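Local coordinates for protein transcription factor inhibitor I-kappa-B-beta (PDB 1OY3) that inhibits the transcription factor NF-kappa-B by complexing with it through a stack of ankyrin repeats and trapping it in the cytoplasm, at residues G158-H163 / L184-P189; K169-V174 / A204-E209; L210-G215 / R242-H247; T227-A232 / H247-P252. All blocks are in the same frame, centred on the assembly; numbering follows the deposited sequence.

Contact 1 of 4, residues G158-H163 / L184-P189; sequences GHTPLH and LNKPEP
The imidazole of H163 reaches out of the first turn of its helix to the backbone of the loop 184-189, where H163 NE2 donates to O of K186 at 2.6 Å. The N-H...O angle is 159°. The oxygen lies in the plane of the ring, but the donor stands above the carbonyl plane of K186, 37° out of it. Over one face of the H163 ring sits CB of E188, a CH-pi contact 4.0 Å from the centroid; the opposite face carries T160 OG1, displaced toward the rim. Beside this bond, CG of K186 touches CG2 of T160, and farther along L162 CD2 packs against L184 CD1 at 3.6 Å. At the other end CD of P189 lies 3.1 Å from O of G158, and a water donates to G158 O and to P187 O, joining the two backbones.

The other ring nitrogen fixes the ring's rotation: N of T160, the N-cap residue, donates to ND1 of H163 at 3.0 Å, somewhat tilted from the ring plane, so both ring nitrogens are engaged and NE2 carries the proton. With CG anti to its own carbonyl carbon (chi1 -70°), H163 swings back to meet that N-H. This is the TPLH signature of ankyrin repeats, in which threonine and histidine tie the start of the first helix to the loop that follows the second. The carboxylate of E188 turns away to T190 and R193, and the amine of K186 pairs with E152. Helix 81-85 of the preceding repeat packs on P161, while L162 and H163 lean on helix 195-201 of the next.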
loop_
_atom_site.group_PDB
_atom_site.type_symbol
_atom_site.label_atom_id
_atom_site.label_comp_id
_atom_site.label_asym_id
_atom_site.label_seq_id
_atom_site.Cartn_x
_atom_site.Cartn_y
_atom_site.Cartn_z
ATOM N N GLY C 158 -0.903 1.511 5.323
ATOM C CA GLY C 158 -1.385 2.657 6.077
ATOM C C GLY C 158 -2.335 3.512 5.248
ATOM O O GLY C 158 -2.594 4.665 5.580
ATOM N N HIS C 159 -2.860 2.943 4.167
ATOM C CA HIS C 159 -3.771 3.664 3.274
ATOM C C HIS C 159 -5.236 3.334 3.458
ATOM O O HIS C 159 -5.602 2.175 3.596
ATOM C CB HIS C 159 -3.437 3.362 1.817
ATOM C CG HIS C 159 -2.141 3.949 1.355
ATOM N ND1 HIS C 159 -1.475 3.489 0.243
ATOM C CD2 HIS C 159 -1.418 4.992 1.823
ATOM C CE1 HIS C 159 -0.398 4.227 0.040
ATOM N NE2 HIS C 159 -0.341 5.147 0.986
ATOM N N THR C 160 -6.069 4.367 3.453
ATOM C CA THR C 160 -7.509 4.186 3.533
ATOM C C THR C 160 -7.909 4.227 2.064
ATOM O O THR C 160 -7.081 4.540 1.210
ATOM C CB THR C 160 -8.182 5.352 4.239
ATOM O OG1 THR C 160 -8.000 6.536 3.455
ATOM C CG2 THR C 160 -7.579 5.558 5.624
ATOM N N PRO C 161 -9.177 3.918 1.740
ATOM C CA PRO C 161 -9.584 3.950 0.331
ATOM C C PRO C 161 -9.316 5.279 -0.385
ATOM O O PRO C 161 -8.888 5.285 -1.550
ATOM C CB PRO C 161 -11.073 3.615 0.399
ATOM C CG PRO C 161 -11.129 2.654 1.548
ATOM C CD PRO C 161 -10.246 3.349 2.580
ATOM N N LEU C 162 -9.548 6.400 0.299
ATOM C CA LEU C 162 -9.331 7.706 -0.340
ATOM C C LEU C 162 -7.881 7.875 -0.798
ATOM O O LEU C 162 -7.620 8.337 -1.923
ATOM C CB LEU C 162 -9.719 8.849 0.602
ATOM C CG LEU C 162 -9.602 10.247 -0.032
ATOM C CD1 LEU C 162 -10.505 10.351 -1.261
ATOM C CD2 LEU C 162 -9.980 11.310 0.999
ATOM N N HIS C 163 -6.948 7.519 0.084
ATOM C CA HIS C 163 -5.525 7.588 -0.234
ATOM C C HIS C 163 -5.274 6.853 -1.536
ATOM O O HIS C 163 -4.597 7.356 -2.431
ATOM C CB HIS C 163 -4.698 6.916 0.860
ATOM C CG HIS C 163 -4.669 7.668 2.144
ATOM N ND1 HIS C 163 -4.677 7.037 3.371
ATOM C CD2 HIS C 163 -4.607 8.995 2.400
ATOM C CE1 HIS C 163 -4.623 7.948 4.327
ATOM N NE2 HIS C 163 -4.579 9.143 3.764
ATOM N N LEU C 184 -11.365 13.577 4.362
ATOM C CA LEU C 184 -10.459 14.229 3.411
ATOM C C LEU C 184 -9.146 14.767 3.989
ATOM O O LEU C 184 -8.313 15.293 3.245
ATOM C CB LEU C 184 -11.189 15.376 2.697
ATOM C CG LEU C 184 -12.111 15.105 1.491
ATOM C CD1 LEU C 184 -12.650 13.676 1.481
ATOM C CD2 LEU C 184 -13.243 16.103 1.537
ATOM N N ASN C 185 -8.944 14.645 5.297
ATOM C CA ASN C 185 -7.712 15.169 5.893
ATOM C C ASN C 185 -6.812 14.098 6.490
ATOM O O ASN C 185 -5.717 14.400 6.954
ATOM C CB ASN C 185 -8.043 16.188 6.988
ATOM C CG ASN C 185 -8.863 17.349 6.475
ATOM O OD1 ASN C 185 -8.523 17.957 5.459
ATOM N ND2 ASN C 185 -9.949 17.670 7.179
ATOM N N LYS C 186 -7.289 12.858 6.478
ATOM C CA LYS C 186 -6.583 11.704 7.038
ATOM C C LYS C 186 -5.152 11.520 6.541
ATOM O O LYS C 186 -4.922 11.218 5.369
ATOM C CB LYS C 186 -7.394 10.432 6.751
ATOM C CG LYS C 186 -6.763 9.141 7.262
ATOM C CD LYS C 186 -6.632 9.098 8.776
ATOM C CE LYS C 186 -7.982 9.204 9.485
ATOM N NZ LYS C 186 -8.935 8.093 9.186
ATOM N N PRO C 187 -4.166 11.676 7.436
ATOM C CA PRO C 187 -2.763 11.516 7.037
ATOM C C PRO C 187 -2.375 10.041 6.924
ATOM O O PRO C 187 -2.801 9.239 7.749
ATOM C CB PRO C 187 -1.985 12.179 8.183
ATOM C CG PRO C 187 -3.035 12.904 9.001
ATOM C CD PRO C 187 -4.260 12.060 8.849
ATOM N N GLU C 188 -1.600 9.673 5.905
ATOM C CA GLU C 188 -1.134 8.289 5.827
ATOM C C GLU C 188 0.077 8.301 6.787
ATOM O O GLU C 188 0.727 9.337 6.967
ATOM C CB GLU C 188 -0.772 7.887 4.386
ATOM C CG GLU C 188 0.265 8.714 3.673
ATOM C CD GLU C 188 1.629 8.618 4.318
ATOM O OE1 GLU C 188 1.990 7.512 4.777
ATOM O OE2 GLU C 188 2.344 9.647 4.352
ATOM N N PRO C 189 0.382 7.162 7.426
ATOM C CA PRO C 189 1.487 7.055 8.386
ATOM C C PRO C 189 2.987 6.988 8.068
ATOM O O PRO C 189 3.778 6.985 9.013
ATOM C CB PRO C 189 1.055 5.866 9.248
ATOM C CG PRO C 189 0.386 4.974 8.256
ATOM C CD PRO C 189 -0.457 5.947 7.457
HETATM O O HOH W 1 -4.109 6.353 7.212
#

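Contact 2 of 4, residues K169-V174 / A204-E209; sequences KDAEMV and AASVLE
V207 turns its two methyls to different parts of the segment 169-174. V207 CG1 stands anti to the backbone N (chi1 168°) and meets CG2 of V174 at 4.0 Å, the two valines meeting at a slant. V207 CG2, anti to the carbonyl carbon, lies over the start of helix 171-180, 3.9 Å from N of A171 and 4.1 Å from CB of A171. V174 adopts nearly the same rotamer (chi1 171°), and the methyl it offers is the one beside its backbone N. A171 CB also comes 4.0 Å from OG of S206, a loose approach at the exposed margin.

At the turn before the helix, K169 brings only the root of its side chain: K169 CG lies 3.8 Å from CB of A204, and the chain then bends at chi3 and carries the amine away. K169 has positive phi as the C-prime residue of a Schellman motif that ends the preceding helix, after which D170 takes the N-cap of the next. A204 holds the corresponding N-cap position in the neighbouring repeat.

V207 and V174 both rest on V166 of helix 161-167, which continues the apolar layer onto the first helix. Between the second helices of ANK 4 and ANK 5 the contact is therefore mainly one of small aliphatic groups, with S206 OG and the K169 amine at its margin; it rests on van der Waals packing, consistent with the lack of directed bonds between the segments.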
loop_
_atom_site.group_PDB
_atom_site.type_symbol
_atom_site.label_atom_id
_atom_site.label_comp_id
_atom_site.label_asym_id
_atom_site.label_seq_id
_atom_site.Cartn_x
_atom_site.Cartn_y
_atom_site.Cartn_z
ATOM N N LYS C 169 -4.824 8.823 -8.941
ATOM C CA LYS C 169 -5.380 9.952 -9.686
ATOM C C LYS C 169 -6.759 9.616 -10.249
ATOM O O LYS C 169 -7.034 9.838 -11.428
ATOM C CB LYS C 169 -4.441 10.324 -10.840
ATOM C CG LYS C 169 -2.970 10.449 -10.440
ATOM C CD LYS C 169 -2.078 10.748 -11.652
ATOM C CE LYS C 169 -2.257 9.697 -12.747
ATOM N NZ LYS C 169 -1.492 9.987 -14.002
ATOM N N ASP C 170 -7.626 9.083 -9.395
ATOM C CA ASP C 170 -8.965 8.697 -9.807
ATOM C C ASP C 170 -9.986 9.715 -9.283
ATOM O O ASP C 170 -10.531 9.570 -8.188
ATOM C CB ASP C 170 -9.247 7.296 -9.274
ATOM C CG ASP C 170 -10.528 6.716 -9.813
ATOM O OD1 ASP C 170 -10.705 5.486 -9.702
ATOM O OD2 ASP C 170 -11.357 7.487 -10.338
ATOM N N ALA C 171 -10.230 10.749 -10.083
ATOM C CA ALA C 171 -11.145 11.821 -9.728
ATOM C C ALA C 171 -12.556 11.310 -9.480
ATOM O O ALA C 171 -13.209 11.704 -8.516
ATOM C CB ALA C 171 -11.152 12.871 -10.833
ATOM N N GLU C 172 -13.027 10.440 -10.365
ATOM C CA GLU C 172 -14.351 9.874 -10.227
ATOM C C GLU C 172 -14.477 9.129 -8.890
ATOM O O GLU C 172 -15.480 9.271 -8.176
ATOM C CB GLU C 172 -14.636 8.921 -11.383
ATOM C CG GLU C 172 -15.961 9.187 -12.060
ATOM C CD GLU C 172 -17.046 9.563 -11.067
ATOM O OE1 GLU C 172 -17.359 8.743 -10.178
ATOM O OE2 GLU C 172 -17.582 10.686 -11.176
ATOM N N MET C 173 -13.461 8.345 -8.540
ATOM C CA MET C 173 -13.513 7.599 -7.280
ATOM C C MET C 173 -13.432 8.544 -6.084
ATOM O O MET C 173 -14.069 8.307 -5.057
ATOM C CB MET C 173 -12.385 6.566 -7.185
ATOM C CG MET C 173 -12.574 5.614 -5.979
ATOM S SD MET C 173 -14.041 4.526 -6.154
ATOM C CE MET C 173 -13.283 3.218 -7.171
ATOM N N VAL C 174 -12.652 9.612 -6.221
ATOM C CA VAL C 174 -12.522 10.589 -5.145
ATOM C C VAL C 174 -13.905 11.194 -4.887
ATOM O O VAL C 174 -14.310 11.379 -3.738
ATOM C CB VAL C 174 -11.524 11.717 -5.525
ATOM C CG1 VAL C 174 -11.562 12.844 -4.486
ATOM C CG2 VAL C 174 -10.127 11.152 -5.615
ATOM N N ALA C 204 -1.912 15.362 -9.850
ATOM C CA ALA C 204 -3.279 15.286 -10.350
ATOM C C ALA C 204 -4.016 16.540 -9.890
ATOM O O ALA C 204 -4.640 16.562 -8.826
ATOM C CB ALA C 204 -3.965 14.027 -9.822
ATOM N N ALA C 205 -3.932 17.583 -10.708
ATOM C CA ALA C 205 -4.552 18.870 -10.409
ATOM C C ALA C 205 -6.060 18.821 -10.188
ATOM O O ALA C 205 -6.572 19.463 -9.267
ATOM C CB ALA C 205 -4.224 19.872 -11.519
ATOM N N SER C 206 -6.768 18.074 -11.031
ATOM C CA SER C 206 -8.222 17.976 -10.918
ATOM C C SER C 206 -8.626 17.310 -9.600
ATOM O O SER C 206 -9.643 17.657 -8.999
ATOM C CB SER C 206 -8.796 17.189 -12.097
ATOM O OG SER C 206 -8.616 15.796 -11.912
ATOM N N VAL C 207 -7.820 16.351 -9.156
ATOM C CA VAL C 207 -8.072 15.658 -7.902
ATOM C C VAL C 207 -7.749 16.634 -6.776
ATOM O O VAL C 207 -8.471 16.719 -5.779
ATOM C CB VAL C 207 -7.189 14.380 -7.785
ATOM C CG1 VAL C 207 -7.240 13.816 -6.363
ATOM C CG2 VAL C 207 -7.675 13.337 -8.775
ATOM N N LEU C 208 -6.661 17.377 -6.944
ATOM C CA LEU C 208 -6.255 18.363 -5.944
ATOM C C LEU C 208 -7.399 19.354 -5.748
ATOM O O LEU C 208 -7.745 19.721 -4.615
ATOM C CB LEU C 208 -5.002 19.105 -6.415
ATOM C CG LEU C 208 -4.490 20.258 -5.550
ATOM C CD1 LEU C 208 -4.134 19.743 -4.157
ATOM C CD2 LEU C 208 -3.273 20.891 -6.222
ATOM N N GLU C 209 -7.999 19.770 -6.858
ATOM C CA GLU C 209 -9.108 20.719 -6.803
ATOM C C GLU C 209 -10.336 20.128 -6.134
ATOM O O GLU C 209 -10.952 20.781 -5.286
ATOM C CB GLU C 209 -9.479 21.210 -8.201
ATOM C CG GLU C 209 -10.694 22.132 -8.204
ATOM C CD GLU C 209 -10.785 22.973 -9.457
ATOM O OE1 GLU C 209 -10.866 22.397 -10.563
ATOM O OE2 GLU C 209 -10.769 24.220 -9.330
#

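Contact 3 of 4, residues L210-G215 / R242-H247; sequences LLLKAG and RLLRAH
L212 is the residue of helix 205-213 that packs against the end of helix 238-246, and nearly every atom beyond its CA finds a partner there. L212 CB lies over the centre of the H247 ring, 3.9 Å from the centroid and 12° off the normal, a CH-pi contact whose nearest ring atom is CG. From there CG of L212 turns anti to the carbonyl carbon (chi1 -76°), directing the branch toward the neighbouring helix. L212 CD1 reaches ND1 of H247 and the backbone N of L244, both at 4.0 Å, and the side chains of L243 and L244 at CB and CD2. The other methyl, L212 CD2, meets CB of H247 at 4.1 Å. Thus L212 is laid against the imidazole and the last turn of the helix together.

One residue on, K213 adds its CG, 4.0 Å from NE2 of H247, before its bent chain leads the amine away. Within its own segment the ring of H247 makes a weak bond from ND1 to O of L243 at 3.5 Å, the oxygen lying at the ring edge in plane. G215 closes helix 205-213 with a Schellman motif, and H247 follows helix 238-246 directly, so the packing joins the C-terminal ends of the second helices of ANK 5 and ANK 6. L212 also touches L196 of helix 195-201, and L244 touches P228 and A232 of helix 228-233. Across the interface the contact is mainly van der Waals and CH-pi, with the histidine serving chiefly as a flat surface for leucine while its weak polar bond stays within its own helix end.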
loop_
_atom_site.group_PDB
_atom_site.type_symbol
_atom_site.label_atom_id
_atom_site.label_comp_id
_atom_site.label_asym_id
_atom_site.label_seq_id
_atom_site.Cartn_x
_atom_site.Cartn_y
_atom_site.Cartn_z
ATOM N N LEU C 210 -10.703 18.904 -6.514
ATOM C CA LEU C 210 -11.863 18.257 -5.897
ATOM C C LEU C 210 -11.678 18.298 -4.390
ATOM O O LEU C 210 -12.562 18.737 -3.653
ATOM C CB LEU C 210 -11.997 16.798 -6.355
ATOM C CG LEU C 210 -12.572 16.555 -7.754
ATOM C CD1 LEU C 210 -12.591 15.053 -8.062
ATOM C CD2 LEU C 210 -13.984 17.142 -7.836
ATOM N N LEU C 211 -10.516 17.846 -3.934
ATOM C CA LEU C 211 -10.219 17.846 -2.509
ATOM C C LEU C 211 -10.361 19.256 -1.943
ATOM O O LEU C 211 -11.025 19.467 -0.922
ATOM C CB LEU C 211 -8.792 17.335 -2.272
ATOM C CG LEU C 211 -8.596 15.845 -2.564
ATOM C CD1 LEU C 211 -7.123 15.483 -2.540
ATOM C CD2 LEU C 211 -9.378 15.044 -1.530
ATOM N N LEU C 212 -9.741 20.222 -2.613
ATOM C CA LEU C 212 -9.792 21.609 -2.145
ATOM C C LEU C 212 -11.212 22.158 -2.018
ATOM O O LEU C 212 -11.600 22.650 -0.956
ATOM C CB LEU C 212 -8.943 22.506 -3.060
ATOM C CG LEU C 212 -7.438 22.353 -2.798
ATOM C CD1 LEU C 212 -6.635 23.098 -3.862
ATOM C CD2 LEU C 212 -7.101 22.867 -1.382
ATOM N N LYS C 213 -11.996 22.061 -3.085
ATOM C CA LYS C 213 -13.362 22.562 -3.042
ATOM C C LYS C 213 -14.155 21.889 -1.921
ATOM O O LYS C 213 -15.025 22.520 -1.315
ATOM C CB LYS C 213 -14.055 22.355 -4.395
ATOM C CG LYS C 213 -13.202 22.792 -5.579
ATOM C CD LYS C 213 -13.965 23.607 -6.612
ATOM C CE LYS C 213 -15.033 22.804 -7.334
ATOM N NZ LYS C 213 -15.633 23.618 -8.432
ATOM N N ALA C 214 -13.853 20.624 -1.626
ATOM C CA ALA C 214 -14.570 19.923 -0.554
ATOM C C ALA C 214 -14.076 20.311 0.837
ATOM O O ALA C 214 -14.543 19.769 1.847
ATOM C CB ALA C 214 -14.479 18.419 -0.738
ATOM N N GLY C 215 -13.120 21.234 0.895
ATOM C CA GLY C 215 -12.636 21.707 2.179
ATOM C C GLY C 215 -11.467 21.014 2.852
ATOM O O GLY C 215 -11.335 21.094 4.076
ATOM N N ARG C 242 -0.860 26.970 -8.242
ATOM C CA ARG C 242 -1.895 27.964 -8.511
ATOM C C ARG C 242 -3.160 27.630 -7.728
ATOM O O ARG C 242 -3.686 28.471 -6.996
ATOM C CB ARG C 242 -2.213 28.003 -10.007
ATOM C CG ARG C 242 -1.013 28.301 -10.903
ATOM C CD ARG C 242 -1.382 28.182 -12.382
ATOM N NE ARG C 242 -0.230 28.363 -13.262
ATOM C CZ ARG C 242 -0.237 28.105 -14.567
ATOM N NH1 ARG C 242 -1.336 27.652 -15.155
ATOM N NH2 ARG C 242 0.860 28.292 -15.288
ATOM N N LEU C 243 -3.639 26.396 -7.883
ATOM C CA LEU C 243 -4.843 25.928 -7.191
ATOM C C LEU C 243 -4.759 26.180 -5.698
ATOM O O LEU C 243 -5.598 26.882 -5.129
ATOM C CB LEU C 243 -5.050 24.429 -7.432
ATOM C CG LEU C 243 -5.735 23.991 -8.729
ATOM C CD1 LEU C 243 -5.078 24.654 -9.922
ATOM C CD2 LEU C 243 -5.668 22.469 -8.844
ATOM N N LEU C 244 -3.745 25.593 -5.066
ATOM C CA LEU C 244 -3.540 25.748 -3.629
ATOM C C LEU C 244 -3.559 27.224 -3.261
ATOM O O LEU C 244 -4.190 27.618 -2.276
ATOM C CB LEU C 244 -2.211 25.105 -3.212
ATOM C CG LEU C 244 -2.244 23.573 -3.193
ATOM C CD1 LEU C 244 -0.841 22.997 -3.331
ATOM C CD2 LEU C 244 -2.903 23.111 -1.899
ATOM N N ARG C 245 -2.876 28.038 -4.062
ATOM C CA ARG C 245 -2.834 29.476 -3.829
ATOM C C ARG C 245 -4.271 29.990 -3.841
ATOM O O ARG C 245 -4.760 30.538 -2.853
ATOM C CB ARG C 245 -2.056 30.179 -4.944
ATOM C CG ARG C 245 -0.594 29.784 -5.104
ATOM C CD ARG C 245 0.291 30.386 -4.029
ATOM N NE ARG C 245 1.587 30.795 -4.570
ATOM C CZ ARG C 245 2.420 29.990 -5.223
ATOM N NH1 ARG C 245 2.101 28.719 -5.421
ATOM N NH2 ARG C 245 3.573 30.455 -5.683
ATOM N N ALA C 246 -4.941 29.785 -4.973
ATOM C CA ALA C 246 -6.320 30.224 -5.165
ATOM C C ALA C 246 -7.276 29.781 -4.063
ATOM O O ALA C 246 -8.307 30.414 -3.844
ATOM C CB ALA C 246 -6.829 29.747 -6.520
ATOM N N HIS C 247 -6.944 28.697 -3.368
ATOM C CA HIS C 247 -7.807 28.214 -2.297
ATOM C C HIS C 247 -7.349 28.569 -0.889
ATOM O O HIS C 247 -7.701 27.889 0.076
ATOM C CB HIS C 247 -8.020 26.704 -2.408
ATOM C CG HIS C 247 -9.133 26.327 -3.335
ATOM N ND1 HIS C 247 -8.966 26.230 -4.701
ATOM C CD2 HIS C 247 -10.446 26.087 -3.099
ATOM C CE1 HIS C 247 -10.128 25.947 -5.266
ATOM N NE2 HIS C 247 -11.041 25.856 -4.316
#

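Contact 4 of 4, residues T227-A232 / H247-P252; sequences TPLGSA and HGAPEP
Apolar packing centres on L229, whose side chain points from the first turn of helix 228-233 into the curve of the loop 247-252. Its CG lies anti to the backbone N (chi1 -152°), and this sends CD1 of L229 into the bend, 4.1 Å from CB of A249 and 3.7 Å from CD of P252. CD2 comes near the same proline ring, which the leucine crosses at about a right angle. The ring of P252 reaches past L229 to the next residue: P252 CG is 3.2 Å from CA of G230, closer than carbons usually come, and also lies near the glycine N. Glycine, without a side chain, lets the ring come this close, though the fit is tight.

Contacts of carbon with oxygen form a second group. CD1 of L229 lies 3.1 Å from O of P250 and 3.5 Å from O of A249, so two successive carbonyls border the methyl. E251 brings OE2 to 3.9 Å of L229 CD1; its other oxygen, OE1, makes a long, weak ion pair with R245.

The hydrogen bonds lie within each side, not between them. T227, at the N-cap, accepts through OG1 from N of G230 at 3.1 Å with an N-H...O angle of 163°. G248, of positive phi, is the C-prime residue of the Schellman motif that ends helix 238-246 and turns the chain back across the first helix of ANK 6. A249 also touches L244 of that second helix. The last repeat is thus closed by the P252 ring, A249 CB and two carbonyl oxygens set round L229, a packing contact without a hydrogen bond from segment to segment.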
loop_
_atom_site.group_PDB
_atom_site.type_symbol
_atom_site.label_atom_id
_atom_site.label_comp_id
_atom_site.label_asym_id
_atom_site.label_seq_id
_atom_site.Cartn_x
_atom_site.Cartn_y
_atom_site.Cartn_z
ATOM N N THR C 227 4.036 21.477 3.732
ATOM C CA THR C 227 2.621 21.560 3.382
ATOM C C THR C 227 2.410 21.172 1.923
ATOM O O THR C 227 3.369 20.974 1.171
ATOM C CB THR C 227 2.099 22.991 3.540
ATOM O OG1 THR C 227 2.820 23.845 2.644
ATOM C CG2 THR C 227 2.291 23.480 4.956
ATOM N N PRO C 228 1.143 21.066 1.497
ATOM C CA PRO C 228 0.879 20.703 0.103
ATOM C C PRO C 228 1.455 21.733 -0.865
ATOM O O PRO C 228 2.000 21.374 -1.914
ATOM C CB PRO C 228 -0.644 20.640 0.052
ATOM C CG PRO C 228 -0.991 20.157 1.430
ATOM C CD PRO C 228 -0.096 21.006 2.297
ATOM N N LEU C 229 1.339 23.014 -0.508
ATOM C CA LEU C 229 1.855 24.086 -1.357
ATOM C C LEU C 229 3.371 23.982 -1.407
ATOM O O LEU C 229 3.968 23.988 -2.483
ATOM C CB LEU C 229 1.467 25.461 -0.804
ATOM C CG LEU C 229 1.329 26.606 -1.822
ATOM C CD1 LEU C 229 1.199 27.920 -1.066
ATOM C CD2 LEU C 229 2.516 26.658 -2.770
ATOM N N GLY C 230 3.980 23.896 -0.227
ATOM C CA GLY C 230 5.425 23.780 -0.136
ATOM C C GLY C 230 5.897 22.603 -0.962
ATOM O O GLY C 230 6.962 22.641 -1.577
ATOM N N SER C 231 5.088 21.550 -0.982
ATOM C CA SER C 231 5.427 20.366 -1.746
ATOM C C SER C 231 5.243 20.652 -3.225
ATOM O O SER C 231 6.086 20.286 -4.042
ATOM C CB SER C 231 4.541 19.189 -1.326
ATOM O OG SER C 231 4.876 18.024 -2.060
ATOM N N ALA C 232 4.138 21.314 -3.566
ATOM C CA ALA C 232 3.843 21.642 -4.958
ATOM C C ALA C 232 4.903 22.537 -5.599
ATOM O O ALA C 232 5.144 22.455 -6.809
ATOM C CB ALA C 232 2.469 22.302 -5.062
ATOM N N HIS C 247 -6.944 28.697 -3.368
ATOM C CA HIS C 247 -7.807 28.214 -2.297
ATOM C C HIS C 247 -7.349 28.569 -0.889
ATOM O O HIS C 247 -7.701 27.889 0.076
ATOM C CB HIS C 247 -8.020 26.704 -2.408
ATOM C CG HIS C 247 -9.133 26.327 -3.335
ATOM N ND1 HIS C 247 -8.966 26.230 -4.701
ATOM C CD2 HIS C 247 -10.446 26.087 -3.099
ATOM C CE1 HIS C 247 -10.128 25.947 -5.266
ATOM N NE2 HIS C 247 -11.041 25.856 -4.316
ATOM N N GLY C 248 -6.566 29.635 -0.774
ATOM C CA GLY C 248 -6.113 30.081 0.533
ATOM C C GLY C 248 -5.038 29.284 1.247
ATOM O O GLY C 248 -5.007 29.243 2.477
ATOM N N ALA C 249 -4.155 28.647 0.493
ATOM C CA ALA C 249 -3.078 27.886 1.102
ATOM C C ALA C 249 -1.950 28.862 1.451
ATOM O O ALA C 249 -1.396 29.520 0.565
ATOM C CB ALA C 249 -2.578 26.828 0.132
ATOM N N PRO C 250 -1.613 28.990 2.748
ATOM C CA PRO C 250 -0.538 29.905 3.152
ATOM C C PRO C 250 0.760 29.560 2.420
ATOM O O PRO C 250 0.969 28.412 2.027
ATOM C CB PRO C 250 -0.437 29.671 4.656
ATOM C CG PRO C 250 -1.850 29.359 5.033
ATOM C CD PRO C 250 -2.264 28.402 3.931
ATOM N N GLU C 251 1.621 30.556 2.235
ATOM C CA GLU C 251 2.883 30.344 1.534
ATOM C C GLU C 251 3.882 29.594 2.432
ATOM O O GLU C 251 3.940 29.825 3.643
ATOM C CB GLU C 251 3.464 31.691 1.087
ATOM C CG GLU C 251 4.361 31.611 -0.149
ATOM C CD GLU C 251 3.574 31.468 -1.449
ATOM O OE1 GLU C 251 4.198 31.158 -2.489
ATOM O OE2 GLU C 251 2.338 31.679 -1.436
ATOM N N PRO C 252 4.674 28.680 1.843
ATOM C CA PRO C 252 5.684 27.861 2.526
ATOM C C PRO C 252 6.732 28.645 3.325
ATOM O O PRO C 252 6.978 29.824 3.062
ATOM C CB PRO C 252 6.315 27.070 1.381
ATOM C CG PRO C 252 5.202 26.957 0.397
ATOM C CD PRO C 252 4.614 28.336 0.411
#

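The four contacts follow the C-terminal half of the ankyrin stack. Contacts 1 and 4 each join a first helix to the loop after the second helix of the same repeat, ANK 4 and ANK 6; contacts 2 and 3 join second helices of successive repeats. Contacts 2 and 3, centres 12 Å apart, share helix 205-213, and L243 CD2 packs 3.9 Å from L208 CD2. Contact 1 meets contact 2 through L162 and V174, and contact 3 where L184 CD2 lies 3.5 Å from A214 CB. Contacts 3 and 4 share H247, their centres 10 Å apart. Contacts 1 and 4 do not touch, their nearest atoms being about 9 Å apart.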